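Local coordinates for protein delta-1-pyrroline-5-carboxylate dehydrogenase, mitochondrial (Mus musculus, PDB 4E3X) that catalyses the NAD+-dependent oxidation of L-glutamate gamma-semialdehyde to L-glutamate, the second step of mitochondrial proline degradation, at residues E72-T75 with S76-Y80; C95-D98 with K99-N103; A252-P256 with N257-F261; T272-S276 with E277-G281; A327-D330 with S331-G335. All coordinates share one frame; numbering follows the deposited sequence. Where two conformers were deposited one is given.

Interaction 1 (E72-T75 with S76-Y80)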
loop_
_atom_site.group_PDB
_atom_site.type_symbol
_atom_site.label_atom_id
_atom_site.label_comp_id
_atom_site.label_asym_id
_atom_site.label_seq_id
_atom_site.Cartn_x
_atom_site.Cartn_y
_atom_site.Cartn_z
ATOM N N GLU B 72 -18.058 0.576 -29.960
ATOM C CA GLU B 72 -16.775 0.656 -30.645
ATOM C C GLU B 72 -16.632 2.063 -31.195
ATOM O O GLU B 72 -17.488 2.536 -31.948
ATOM C CB GLU B 72 -16.690 -0.381 -31.766
ATOM C CG GLU B 72 -16.827 -1.812 -31.273
ATOM C CD GLU B 72 -16.616 -2.849 -32.362
ATOM O OE1 GLU B 72 -16.352 -2.464 -33.517
ATOM O OE2 GLU B 72 -16.712 -4.058 -32.057
ATOM N N VAL B 73 -15.568 2.746 -30.785
ATOM C CA VAL B 73 -15.409 4.163 -31.100
ATOM C C VAL B 73 -14.104 4.412 -31.847
ATOM O O VAL B 73 -13.053 3.899 -31.466
ATOM C CB VAL B 73 -15.413 5.024 -29.816
ATOM C CG1 VAL B 73 -15.428 6.500 -30.165
ATOM C CG2 VAL B 73 -16.606 4.661 -28.936
ATOM N N TRP B 74 -14.182 5.213 -32.904
ATOM C CA TRP B 74 -13.008 5.595 -33.677
ATOM C C TRP B 74 -12.734 7.084 -33.560
ATOM O O TRP B 74 -13.658 7.890 -33.438
ATOM C CB TRP B 74 -13.175 5.203 -35.150
ATOM C CG TRP B 74 -13.017 3.742 -35.321
ATOM C CD1 TRP B 74 -14.001 2.795 -35.251
ATOM C CD2 TRP B 74 -11.790 3.033 -35.531
ATOM N NE1 TRP B 74 -13.464 1.544 -35.413
ATOM C CE2 TRP B 74 -12.108 1.660 -35.589
ATOM C CE3 TRP B 74 -10.453 3.426 -35.677
ATOM C CZ2 TRP B 74 -11.139 0.679 -35.793
ATOM C CZ3 TRP B 74 -9.491 2.448 -35.880
ATOM C CH2 TRP B 74 -9.839 1.092 -35.937
ATOM N N THR B 75 -11.458 7.445 -33.570
ATOM C CA THR B 75 -11.069 8.845 -33.700
ATOM C C THR B 75 -10.232 9.000 -34.965
ATOM O O THR B 75 -9.935 8.018 -35.650
ATOM C CB THR B 75 -10.189 9.330 -32.536
ATOM O OG1 THR B 75 -8.908 8.690 -32.633
ATOM C CG2 THR B 75 -10.835 9.054 -31.175
ATOM N N SER B 76 -9.841 10.237 -35.253
ATOM C CA SER B 76 -9.013 10.542 -36.418
ATOM C C SER B 76 -7.546 10.163 -36.231
ATOM O O SER B 76 -6.773 10.177 -37.194
ATOM C CB SER B 76 -9.077 12.039 -36.725
ATOM O OG SER B 76 -8.456 12.777 -35.675
ATOM N N ASP B 77 -7.150 9.855 -35.001
ATOM C CA ASP B 77 -5.741 9.604 -34.725
ATOM C C ASP B 77 -5.422 8.133 -34.949
ATOM O O ASP B 77 -5.284 7.350 -34.007
ATOM C CB ASP B 77 -5.362 10.024 -33.304
ATOM C CG ASP B 77 -3.862 10.190 -33.130
ATOM O OD1 ASP B 77 -3.111 9.737 -34.016
ATOM O OD2 ASP B 77 -3.428 10.764 -32.110
ATOM N N ILE B 78 -5.284 7.773 -36.220
ATOM C CA ILE B 78 -5.060 6.395 -36.624
ATOM C C ILE B 78 -3.606 5.996 -36.409
ATOM O O ILE B 78 -2.691 6.745 -36.752
ATOM C CB ILE B 78 -5.437 6.220 -38.109
ATOM C CG1 ILE B 78 -6.924 6.536 -38.316
ATOM C CG2 ILE B 78 -5.107 4.808 -38.597
ATOM C CD1 ILE B 78 -7.856 5.602 -37.564
ATOM N N GLN B 79 -3.403 4.807 -35.841
ATOM C CA GLN B 79 -2.075 4.288 -35.545
ATOM C C GLN B 79 -1.976 2.852 -36.051
ATOM O O GLN B 79 -2.993 2.173 -36.196
ATOM C CB GLN B 79 -1.834 4.311 -34.031
ATOM C CG GLN B 79 -1.922 5.691 -33.388
ATOM C CD GLN B 79 -0.722 6.559 -33.708
ATOM O OE1 GLN B 79 0.395 6.062 -33.844
ATOM N NE2 GLN B 79 -0.947 7.865 -33.829
ATOM N N TYR B 80 -0.757 2.396 -36.322
ATOM C CA TYR B 80 -0.551 1.014 -36.739
ATOM C C TYR B 80 0.439 0.309 -35.839
ATOM O O TYR B 80 1.428 0.899 -35.408
ATOM C CB TYR B 80 -0.038 0.933 -38.174
ATOM C CG TYR B 80 -1.036 1.411 -39.187
ATOM C CD1 TYR B 80 -1.019 2.722 -39.633
ATOM C CD2 TYR B 80 -2.013 0.558 -39.686
ATOM C CE1 TYR B 80 -1.942 3.173 -40.563
ATOM C CE2 TYR B 80 -2.933 0.995 -40.623
ATOM C CZ TYR B 80 -2.899 2.302 -41.051
ATOM O OH TYR B 80 -3.824 2.735 -41.975
#
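The side-chain ends of Trp74 and Ile78 meet across the bend that joins strand 71-73 to strand 78-83. The methyl CD1 of Ile78 lies obliquely to the indole, on its benzo side, 3.9 Å from both Trp74 CE3 and Trp74 CZ3. Two torsions of Ile78 put it there: CG1 stands anti to the carbonyl carbon (chi1 -61°), and the chain bends again at chi2 (-63°), so that together they bring CD1 to Trp74 and to within 3.7 Å of Thr75 O.

Thr75 supplies the polar half of the contact. Its hydroxyl is held between the backbone N and the carbonyl carbon (chi1 69°), and from there OG1 accepts the amide of Asp77, with Asp77 N 3.2 Å from Thr75 OG1: an ST turn. The hydroxyl proton is given to Tyr96 O, so OG1 acts as donor and acceptor at once. Asp77 is the centre of an inverse gamma turn, closed by a weak bond from Ile78 N to Ser76 O. The Asp77 carboxylate leads off from the bend and takes a hydrogen bond from Gln79, whose NE2 lies 2.9 Å from Asp77 OD1. This donor comes from above the carboxylate plane, although the oxygen itself is nearly in the plane of the Gln79 amide.

The apolar touch is slight and lies at the protein surface. The Thr75 hydroxyl, with one bond accepted and one given, ties the bend to Tyr96, and probably contributes to its shape together with the backbone bond between Asp77 and Tyr96.

Interaction 2 (C95-D98 with K99-N103)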
loop_
_atom_site.group_PDB
_atom_site.type_symbol
_atom_site.label_atom_id
_atom_site.label_comp_id
_atom_site.label_asym_id
_atom_site.label_seq_id
_atom_site.Cartn_x
_atom_site.Cartn_y
_atom_site.Cartn_z
ATOM N N CYS B 95 -6.686 3.325 -32.986
ATOM C CA CYS B 95 -6.689 4.771 -32.856
ATOM C C CYS B 95 -6.471 5.196 -31.419
ATOM O O CYS B 95 -6.739 4.450 -30.480
ATOM C CB CYS B 95 -7.988 5.377 -33.397
ATOM S SG CYS B 95 -9.478 4.932 -32.479
ATOM N N TYR B 96 -5.980 6.413 -31.256
ATOM C CA TYR B 96 -5.812 6.974 -29.933
ATOM C C TYR B 96 -7.097 7.669 -29.492
ATOM O O TYR B 96 -7.607 8.526 -30.212
ATOM C CB TYR B 96 -4.692 8.010 -29.946
ATOM C CG TYR B 96 -3.262 7.492 -29.941
ATOM C CD1 TYR B 96 -2.940 6.190 -29.569
ATOM C CD2 TYR B 96 -2.220 8.350 -30.266
ATOM C CE1 TYR B 96 -1.604 5.765 -29.539
ATOM C CE2 TYR B 96 -0.912 7.942 -30.242
ATOM C CZ TYR B 96 -0.602 6.658 -29.880
ATOM O OH TYR B 96 0.728 6.289 -29.863
ATOM N N ALA B 97 -7.588 7.331 -28.303
ATOM C CA ALA B 97 -8.732 8.023 -27.720
ATOM C C ALA B 97 -8.360 9.488 -27.535
ATOM O O ALA B 97 -7.252 9.786 -27.079
ATOM C CB ALA B 97 -9.096 7.403 -26.383
ATOM N N ASP B 98 -9.255 10.399 -27.913
ATOM C CA ASP B 98 -9.042 11.814 -27.614
ATOM C C ASP B 98 -9.452 12.109 -26.169
ATOM O O ASP B 98 -9.994 11.240 -25.474
ATOM C CB ASP B 98 -9.722 12.762 -28.628
ATOM C CG ASP B 98 -11.196 12.465 -28.846
ATOM O OD1 ASP B 98 -11.809 11.753 -28.039
ATOM O OD2 ASP B 98 -11.751 12.968 -29.844
ATOM N N LYS B 99 -9.164 13.317 -25.700
ATOM C CA LYS B 99 -9.499 13.657 -24.319
ATOM C C LYS B 99 -11.002 13.562 -24.054
ATOM O O LYS B 99 -11.424 13.101 -22.998
ATOM C CB LYS B 99 -8.915 15.017 -23.929
ATOM C CG LYS B 99 -7.403 15.029 -24.059
ATOM C CD LYS B 99 -6.746 16.302 -23.539
ATOM C CE LYS B 99 -6.571 16.283 -22.030
ATOM N NZ LYS B 99 -5.986 17.565 -21.547
ATOM N N ALA B 100 -11.810 13.977 -25.022
ATOM C CA ALA B 100 -13.257 13.835 -24.885
ATOM C C ALA B 100 -13.670 12.378 -24.666
ATOM O O ALA B 100 -14.504 12.083 -23.800
ATOM C CB ALA B 100 -13.959 14.398 -26.107
ATOM N N LEU B 101 -13.101 11.467 -25.450
ATOM C CA LEU B 101 -13.480 10.065 -25.340
ATOM C C LEU B 101 -13.017 9.486 -24.009
ATOM O O LEU B 101 -13.730 8.704 -23.386
ATOM C CB LEU B 101 -12.941 9.241 -26.517
ATOM C CG LEU B 101 -13.308 7.757 -26.493
ATOM C CD1 LEU B 101 -14.825 7.589 -26.459
ATOM C CD2 LEU B 101 -12.717 7.076 -27.705
ATOM N N LEU B 102 -11.824 9.872 -23.573
ATOM C CA LEU B 102 -11.333 9.408 -22.287
ATOM C C LEU B 102 -12.250 9.873 -21.158
ATOM O O LEU B 102 -12.571 9.108 -20.254
ATOM C CB LEU B 102 -9.901 9.883 -22.063
ATOM C CG LEU B 102 -8.838 9.237 -22.957
ATOM C CD1 LEU B 102 -7.502 9.914 -22.732
ATOM C CD2 LEU B 102 -8.728 7.725 -22.722
ATOM N N ASN B 103 -12.678 11.128 -21.213
ATOM C CA ASN B 103 -13.580 11.620 -20.187
ATOM C C ASN B 103 -14.956 10.950 -20.239
ATOM O O ASN B 103 -15.562 10.685 -19.202
ATOM C CB ASN B 103 -13.667 13.148 -20.229
ATOM C CG ASN B 103 -12.462 13.814 -19.556
ATOM O OD1 ASN B 103 -11.780 14.656 -20.143
ATOM N ND2 ASN B 103 -12.188 13.412 -18.327
#
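Asp98 and Leu101 meet at the first turn of helix 99-118, where the carboxylate reaches forward to the helix start. Asp98 is the N-cap: Leu101 N lies 2.9 Å from Asp98 OD1, which it meets on the anti side and 30° out of the carboxylate plane. The aspartate can reach round because its CG sits between backbone N and carbonyl carbon (chi1 52°). The two side chains run at about a right angle, and the contact is tight, with Asp98 OD1 3.1 Å from Leu101 CB as well. From the same residue, Asp98 O accepts the amide of Leu102 at an O to N distance of 3.0 Å, the first regular bond of the helix. A negative charge at this end would be expected to suit the helix dipole.

Beneath the cap the side-chain packing is apolar. Ala97 CB points at the helix and wedges between two leucines, 3.7 Å from Leu102 CD2 and 3.9 Å from Leu101 CD2. Ala97 before the cap and Leu102 four residues after it form a hydrophobic staple.

The other side is looser. Lys99 and Ala100 are exposed; Ala100 CB approaches Asp98 OD1 no closer than 3.9 Å, and the Lys99 chain lies along Thr268 and Thr272 of helix 266-274.

The leucines are buried between two elements. Leu101 packs on Cys66 and Val68 of strand 62-68, while Leu102 leans on Val262 and on helix 266-274, so that the helix start is seated a short loop after strand 89-95, against its own sheet on one flank and the neighbouring helix on the other.

Interaction 3 (A252-P256 with N257-F261)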
loop_
_atom_site.group_PDB
_atom_site.type_symbol
_atom_site.label_atom_id
_atom_site.label_comp_id
_atom_site.label_asym_id
_atom_site.label_seq_id
_atom_site.Cartn_x
_atom_site.Cartn_y
_atom_site.Cartn_z
ATOM N N ALA B 252 -16.294 -13.685 -21.421
ATOM C CA ALA B 252 -16.337 -14.447 -20.173
ATOM C C ALA B 252 -17.314 -13.837 -19.173
ATOM O O ALA B 252 -17.489 -14.362 -18.074
ATOM C CB ALA B 252 -14.941 -14.548 -19.556
ATOM N N GLY B 253 -17.921 -12.711 -19.540
ATOM C CA GLY B 253 -18.977 -12.129 -18.732
ATOM C C GLY B 253 -18.653 -10.815 -18.038
ATOM O O GLY B 253 -19.449 -10.336 -17.229
ATOM N N LEU B 254 -17.509 -10.213 -18.339
ATOM C CA LEU B 254 -17.230 -8.901 -17.762
ATOM C C LEU B 254 -18.274 -7.906 -18.276
ATOM O O LEU B 254 -18.428 -7.747 -19.485
ATOM C CB LEU B 254 -15.823 -8.432 -18.139
ATOM C CG LEU B 254 -15.384 -7.158 -17.413
ATOM C CD1 LEU B 254 -15.057 -7.465 -15.965
ATOM C CD2 LEU B 254 -14.186 -6.554 -18.105
ATOM N N PRO B 255 -19.007 -7.244 -17.366
ATOM C CA PRO B 255 -20.062 -6.327 -17.810
ATOM C C PRO B 255 -19.497 -5.099 -18.523
ATOM O O PRO B 255 -18.309 -4.789 -18.380
ATOM C CB PRO B 255 -20.735 -5.906 -16.495
ATOM C CG PRO B 255 -20.407 -6.989 -15.531
ATOM C CD PRO B 255 -19.017 -7.419 -15.904
ATOM N N PRO B 256 -20.338 -4.402 -19.297
ATOM C CA PRO B 256 -19.871 -3.161 -19.923
ATOM C C PRO B 256 -19.459 -2.101 -18.901
ATOM O O PRO B 256 -19.989 -2.058 -17.782
ATOM C CB PRO B 256 -21.089 -2.687 -20.734
ATOM C CG PRO B 256 -22.253 -3.378 -20.117
ATOM C CD PRO B 256 -21.742 -4.699 -19.631
ATOM N N ASN B 257 -18.507 -1.265 -19.305
ATOM C CA ASN B 257 -18.046 -0.118 -18.519
ATOM C C ASN B 257 -17.222 -0.462 -17.287
ATOM O O ASN B 257 -16.932 0.417 -16.471
ATOM C CB ASN B 257 -19.204 0.807 -18.157
ATOM C CG ASN B 257 -19.866 1.381 -19.388
ATOM O OD1 ASN B 257 -19.223 2.061 -20.198
ATOM N ND2 ASN B 257 -21.150 1.078 -19.566
ATOM N N ILE B 258 -16.841 -1.728 -17.145
ATOM C CA ILE B 258 -15.945 -2.113 -16.059
ATOM C C ILE B 258 -14.468 -1.958 -16.464
ATOM O O ILE B 258 -13.653 -1.441 -15.692
ATOM C CB ILE B 258 -16.239 -3.533 -15.554
ATOM C CG1 ILE B 258 -17.730 -3.665 -15.180
ATOM C CG2 ILE B 258 -15.319 -3.903 -14.379
ATOM C CD1 ILE B 258 -18.285 -2.535 -14.280
ATOM N N ILE B 259 -14.123 -2.395 -17.675
ATOM C CA ILE B 259 -12.825 -2.070 -18.259
ATOM C C ILE B 259 -13.093 -1.396 -19.597
ATOM O O ILE B 259 -13.715 -1.991 -20.481
ATOM C CB ILE B 259 -11.907 -3.296 -18.452
ATOM C CG1 ILE B 259 -11.568 -3.942 -17.098
ATOM C CG2 ILE B 259 -10.623 -2.870 -19.162
ATOM C CD1 ILE B 259 -10.773 -5.227 -17.221
ATOM N N GLN B 260 -12.663 -0.140 -19.723
ATOM C CA GLN B 260 -12.754 0.593 -20.974
ATOM C C GLN B 260 -11.444 0.395 -21.728
ATOM O O GLN B 260 -10.362 0.567 -21.162
ATOM C CB GLN B 260 -13.005 2.081 -20.703
ATOM C CG GLN B 260 -14.102 2.359 -19.669
ATOM C CD GLN B 260 -15.518 2.111 -20.174
ATOM O OE1 GLN B 260 -15.787 1.133 -20.872
ATOM N NE2 GLN B 260 -16.446 2.990 -19.782
ATOM N N PHE B 261 -11.542 -0.022 -22.989
ATOM C CA PHE B 261 -10.360 -0.323 -23.788
ATOM C C PHE B 261 -9.994 0.944 -24.549
ATOM O O PHE B 261 -10.626 1.283 -25.559
ATOM C CB PHE B 261 -10.655 -1.489 -24.743
ATOM C CG PHE B 261 -9.433 -2.039 -25.421
ATOM C CD1 PHE B 261 -8.627 -2.960 -24.771
ATOM C CD2 PHE B 261 -9.103 -1.650 -26.719
ATOM C CE1 PHE B 261 -7.492 -3.469 -25.394
ATOM C CE2 PHE B 261 -7.978 -2.149 -27.349
ATOM C CZ PHE B 261 -7.174 -3.061 -26.688
HETATM O O HOH W 1 -15.973 -3.796 -19.478
#
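Ile258 packs back onto the loop that delivers it, against Leu254, Pro255 and Pro256. Its CB lies 3.7 Å from Pro255 O and close to Leu254 CD1. The branch CG2 meets that same leucine methyl, with Ile258 CG2 3.9 Å from Leu254 CD1. The other branch goes to the prolines: Ile258 CG1 comes within 3.4 Å of Pro255 O and also abuts the Pro255 ring, and its end methyl, Ile258 CD1, rests 3.9 Å from Pro256 O. Leu254 reaches forward, its second methyl CD2 lying 3.8 Å from Ile259 CD1.

The chain here follows a Schellman motif at Gly253, which ends helix 239-251, and then makes a type II beta turn from Pro255 to Ile258 with Asn257 at positive phi (72°). The loop completes a beta-alpha-beta crossover into strand 259-261, an outermost strand of the five-stranded parallel sheet of the NAD+-binding Rossmann-type domain.

A water spans the mouth of the loop, hydrogen-bonded to Pro255 O, which shares the water's protons with other acceptors; donor Ile259 N lies 2.9 Å from the water oxygen. Gln260 NE2 gives a hydrogen bond to Asn257 OD1 at 3.0 Å, in the carbonyl plane on a lone pair, and another to Ala105 O.

Interaction 4 (T272-S276 with E277-G281)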
loop_
_atom_site.group_PDB
_atom_site.type_symbol
_atom_site.label_atom_id
_atom_site.label_comp_id
_atom_site.label_asym_id
_atom_site.label_seq_id
_atom_site.Cartn_x
_atom_site.Cartn_y
_atom_site.Cartn_z
ATOM N N THR B 272 -5.143 13.399 -18.837
ATOM C CA THR B 272 -6.586 13.285 -18.664
ATOM C C THR B 272 -6.945 12.588 -17.350
ATOM O O THR B 272 -7.754 13.099 -16.564
ATOM C CB THR B 272 -7.242 12.545 -19.833
ATOM O OG1 THR B 272 -6.876 13.171 -21.065
ATOM C CG2 THR B 272 -8.761 12.564 -19.678
ATOM N N VAL B 273 -6.342 11.432 -17.083
ATOM C CA VAL B 273 -6.733 10.715 -15.873
ATOM C C VAL B 273 -6.328 11.456 -14.591
ATOM O O VAL B 273 -7.074 11.440 -13.607
ATOM C CB VAL B 273 -6.281 9.227 -15.859
ATOM C CG1 VAL B 273 -6.816 8.493 -17.092
ATOM C CG2 VAL B 273 -4.770 9.106 -15.756
ATOM N N THR B 274 -5.173 12.124 -14.600
ATOM C CA THR B 274 -4.729 12.866 -13.419
ATOM C C THR B 274 -5.457 14.195 -13.246
ATOM O O THR B 274 -5.295 14.850 -12.230
ATOM C CB THR B 274 -3.197 13.089 -13.401
ATOM O OG1 THR B 274 -2.803 13.867 -14.546
ATOM C CG2 THR B 274 -2.453 11.749 -13.378
ATOM N N SER B 275 -6.270 14.569 -14.230
ATOM C CA SER B 275 -7.094 15.771 -14.139
ATOM C C SER B 275 -8.493 15.479 -13.613
ATOM O O SER B 275 -9.269 16.413 -13.393
ATOM C CB SER B 275 -7.212 16.461 -15.499
ATOM O OG SER B 275 -5.977 17.031 -15.877
ATOM N N SER B 276 -8.821 14.198 -13.426
ATOM C CA SER B 276 -10.146 13.838 -12.934
ATOM C C SER B 276 -10.198 13.755 -11.418
ATOM O O SER B 276 -9.397 13.046 -10.800
ATOM C CB SER B 276 -10.560 12.473 -13.477
ATOM O OG SER B 276 -11.782 12.065 -12.878
ATOM N N GLU B 277 -11.180 14.420 -10.816
ATOM C CA GLU B 277 -11.363 14.340 -9.368
ATOM C C GLU B 277 -11.654 12.915 -8.886
ATOM O O GLU B 277 -11.528 12.624 -7.697
ATOM C CB GLU B 277 -12.475 15.282 -8.925
ATOM C CG GLU B 277 -13.856 14.878 -9.401
ATOM C CD GLU B 277 -14.925 15.863 -8.979
ATOM O OE1 GLU B 277 -15.167 15.997 -7.761
ATOM O OE2 GLU B 277 -15.521 16.506 -9.867
ATOM N N HIS B 278 -12.021 12.033 -9.811
ATOM C CA HIS B 278 -12.409 10.679 -9.457
ATOM C C HIS B 278 -11.297 9.651 -9.607
ATOM O O HIS B 278 -11.529 8.462 -9.420
ATOM C CB HIS B 278 -13.601 10.254 -10.304
ATOM C CG HIS B 278 -14.780 11.156 -10.147
ATOM N ND1 HIS B 278 -15.532 11.186 -8.994
ATOM C CD2 HIS B 278 -15.321 12.074 -10.979
ATOM C CE1 HIS B 278 -16.499 12.075 -9.131
ATOM N NE2 HIS B 278 -16.394 12.625 -10.327
ATOM N N LEU B 279 -10.086 10.077 -9.947
ATOM C CA LEU B 279 -8.980 9.127 -10.022
ATOM C C LEU B 279 -8.684 8.535 -8.645
ATOM O O LEU B 279 -8.448 9.267 -7.692
ATOM C CB LEU B 279 -7.717 9.829 -10.523
ATOM C CG LEU B 279 -6.493 8.917 -10.681
ATOM C CD1 LEU B 279 -6.678 7.955 -11.842
ATOM C CD2 LEU B 279 -5.200 9.714 -10.851
ATOM N N CYS B 280 -8.659 7.212 -8.538
ATOM C CA CYS B 280 -8.290 6.624 -7.258
ATOM C C CYS B 280 -7.063 5.727 -7.330
ATOM O O CYS B 280 -6.539 5.324 -6.298
ATOM C CB CYS B 280 -9.468 5.899 -6.600
ATOM S SG CYS B 280 -10.180 4.577 -7.587
ATOM N N GLY B 281 -6.584 5.444 -8.529
ATOM C CA GLY B 281 -5.410 4.605 -8.638
ATOM C C GLY B 281 -4.820 4.628 -10.019
ATOM O O GLY B 281 -5.529 4.832 -11.001
#
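Val273, near the C-terminal end of helix 266-274, meets Leu279 mainly through its carbonyl. Leu279 CB lies 3.5 Å from Val273 O, and the leucine extends past that carbonyl, bringing CD1 to a looser 4.2 Å from Val273 CB. Thr274 follows with its backbone: Leu279 CD2 lies 4.1 Å from Thr274 CA, while the threonine hydroxyl turns back to Gly270 O. Ser275 faces away, its OG bonded to Asp271 O. Ser276 carries the polar part. With OG anti to the backbone N (chi1 174°), the hydroxyl accepts His278 N, which lies 3.1 Å from Ser276 OG, in an ST turn; that oxygen also sits at the edge of the imidazole, near its plane. Ser276 O receives Leu279 N at 3.2 Å in a nearly straight N-H bond, although the donor stands well above the carbonyl plane. This closes a type I beta turn from Ser276 to Leu279. Over one face of the His278 ring lies Glu277 CG, and the Glu277 carboxylate reaches Arg306 in a salt bridge.

Such a helix-to-strand turn belongs to the Rossmann-type NAD+ domain: strand 279-285, which it starts, leads straight into the cofactor-binding residues Gly286 to Thr290.

Interaction 5 (A327-D330 with S331-G335)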
loop_
_atom_site.group_PDB
_atom_site.type_symbol
_atom_site.label_atom_id
_atom_site.label_comp_id
_atom_site.label_asym_id
_atom_site.label_seq_id
_atom_site.Cartn_x
_atom_site.Cartn_y
_atom_site.Cartn_z
ATOM N N ALA B 327 30.771 -22.247 -8.688
ATOM C CA ALA B 327 29.600 -22.395 -9.561
ATOM C C ALA B 327 29.682 -23.603 -10.482
ATOM O O ALA B 327 30.766 -24.037 -10.880
ATOM C CB ALA B 327 29.403 -21.137 -10.400
ATOM N N ASP B 328 28.515 -24.133 -10.833
ATOM C CA ASP B 328 28.412 -25.107 -11.903
ATOM C C ASP B 328 28.504 -24.360 -13.228
ATOM O O ASP B 328 27.620 -23.565 -13.579
ATOM C CB ASP B 328 27.097 -25.872 -11.799
ATOM C CG ASP B 328 27.003 -26.992 -12.800
ATOM O OD1 ASP B 328 26.321 -26.812 -13.831
ATOM O OD2 ASP B 328 27.621 -28.049 -12.556
ATOM N N VAL B 329 29.591 -24.603 -13.952
ATOM C CA VAL B 329 29.891 -23.845 -15.160
ATOM C C VAL B 329 28.796 -23.931 -16.221
ATOM O O VAL B 329 28.372 -22.914 -16.766
ATOM C CB VAL B 329 31.251 -24.268 -15.763
ATOM C CG1 VAL B 329 31.424 -23.676 -17.156
ATOM C CG2 VAL B 329 32.392 -23.846 -14.842
ATOM N N ASP B 330 28.326 -25.137 -16.517
ATOM C CA ASP B 330 27.311 -25.294 -17.555
ATOM C C ASP B 330 25.999 -24.583 -17.193
ATOM O O ASP B 330 25.329 -24.037 -18.070
ATOM C CB ASP B 330 27.057 -26.769 -17.877
ATOM C CG ASP B 330 28.177 -27.394 -18.703
ATOM O OD1 ASP B 330 28.987 -26.649 -19.303
ATOM O OD2 ASP B 330 28.242 -28.638 -18.758
ATOM N N SER B 331 25.639 -24.589 -15.912
ATOM C CA SER B 331 24.453 -23.864 -15.444
ATOM C C SER B 331 24.588 -22.356 -15.625
ATOM O O SER B 331 23.647 -21.688 -16.057
ATOM C CB SER B 331 24.158 -24.178 -13.977
ATOM O OG SER B 331 23.815 -25.539 -13.818
ATOM N N VAL B 332 25.762 -21.829 -15.287
ATOM C CA VAL B 332 26.050 -20.419 -15.497
ATOM C C VAL B 332 25.867 -20.066 -16.971
ATOM O O VAL B 332 25.222 -19.084 -17.313
ATOM C CB VAL B 332 27.487 -20.068 -15.071
ATOM C CG1 VAL B 332 27.856 -18.679 -15.574
ATOM C CG2 VAL B 332 27.636 -20.167 -13.562
ATOM N N VAL B 333 26.432 -20.880 -17.852
ATOM C CA VAL B 333 26.380 -20.577 -19.276
ATOM C C VAL B 333 24.951 -20.613 -19.836
ATOM O O VAL B 333 24.490 -19.651 -20.460
ATOM C CB VAL B 333 27.309 -21.510 -20.070
ATOM C CG1 VAL B 333 27.104 -21.329 -21.563
ATOM C CG2 VAL B 333 28.763 -21.248 -19.684
ATOM N N SER B 334 24.243 -21.712 -19.606
ATOM C CA SER B 334 22.890 -21.860 -20.124
ATOM C C SER B 334 21.935 -20.839 -19.516
ATOM O O SER B 334 21.144 -20.213 -20.223
ATOM C CB SER B 334 22.377 -23.275 -19.871
ATOM O OG SER B 334 23.069 -24.213 -20.674
ATOM N N GLY B 335 22.009 -20.679 -18.197
ATOM C CA GLY B 335 21.151 -19.735 -17.504
ATOM C C GLY B 335 21.377 -18.293 -17.931
ATOM O O GLY B 335 20.430 -17.523 -18.080
#
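Asp328 and Ser331 are joined by two hydrogen bonds to one carboxylate oxygen. Ser331 OG lies 2.8 Å from Asp328 OD1, and Ser331 N reaches the same Asp328 OD1 at 3.1 Å. Both donors come to the anti side, but from opposite faces of the carboxylate plane, so the oxygen is clasped between the hydroxyl and the amide. With CG of Asp328 anti to its backbone N (chi1 -174°), OD1 is brought to both donors. Gripped in this way, the carboxylate is probably restricted in rotation, and its charge would be expected to interact favourably with the positive end of the helix dipole. Ser331 OG has a further partner in Leu554 N of the second subunit, so this hydroxyl gives to the cap and accepts across the dimer interface.

Backbone hydrogen bonds from each residue to the fourth one back carry the helix on from there: Val332 N to Asp328 O, Val333 N to Val329 O, and Ser334 N to Asp330 O, the last a nearly straight bond of 3.0 Å. In one of its two conformers, Ser334 OG bonds Gly555 O of the second subunit.

Apolar contacts line the flanks. Ala327 CB points at the helix and meets Val332 CG2 at 3.7 Å, both residues also packing on Phe483 of strand 476-483. Val329 CG1 and Val333 CG2 are looser, at 4.4 Å, and face helix 361-372.

Ala327 before the cap and Val332 four residues after it make a hydrophobic staple around the N-cap Asp328, here at the start of the helix in the beta-alpha-beta unit of strand 319-323, helix 329-341 and strand 351-357.

In the fold
Interactions 1 to 4 gather on one region of the chain, while interaction 5 stands apart, its centre 46 to 50 Å from the others. Interactions 1 and 2, with centres about 9 Å apart, join through the backbone, where Asp77 O lies 3.0 Å from Tyr96 N. Interaction 2 touches interaction 4 through Lys99 CE, 3.3 Å from Thr272 OG1. Interactions 3 and 4 follow each other into one parallel sheet without touching. The NAD+-binding Lys233 lies nearby: side-chain distances are about 7 Å to Leu102, 8 Å to Val273, 10 Å to Ile259 and 11 Å to Asp77. Glu277 is about 8 Å from a bound proline. Interaction 5 instead belongs to the dimer interface, away from these sites.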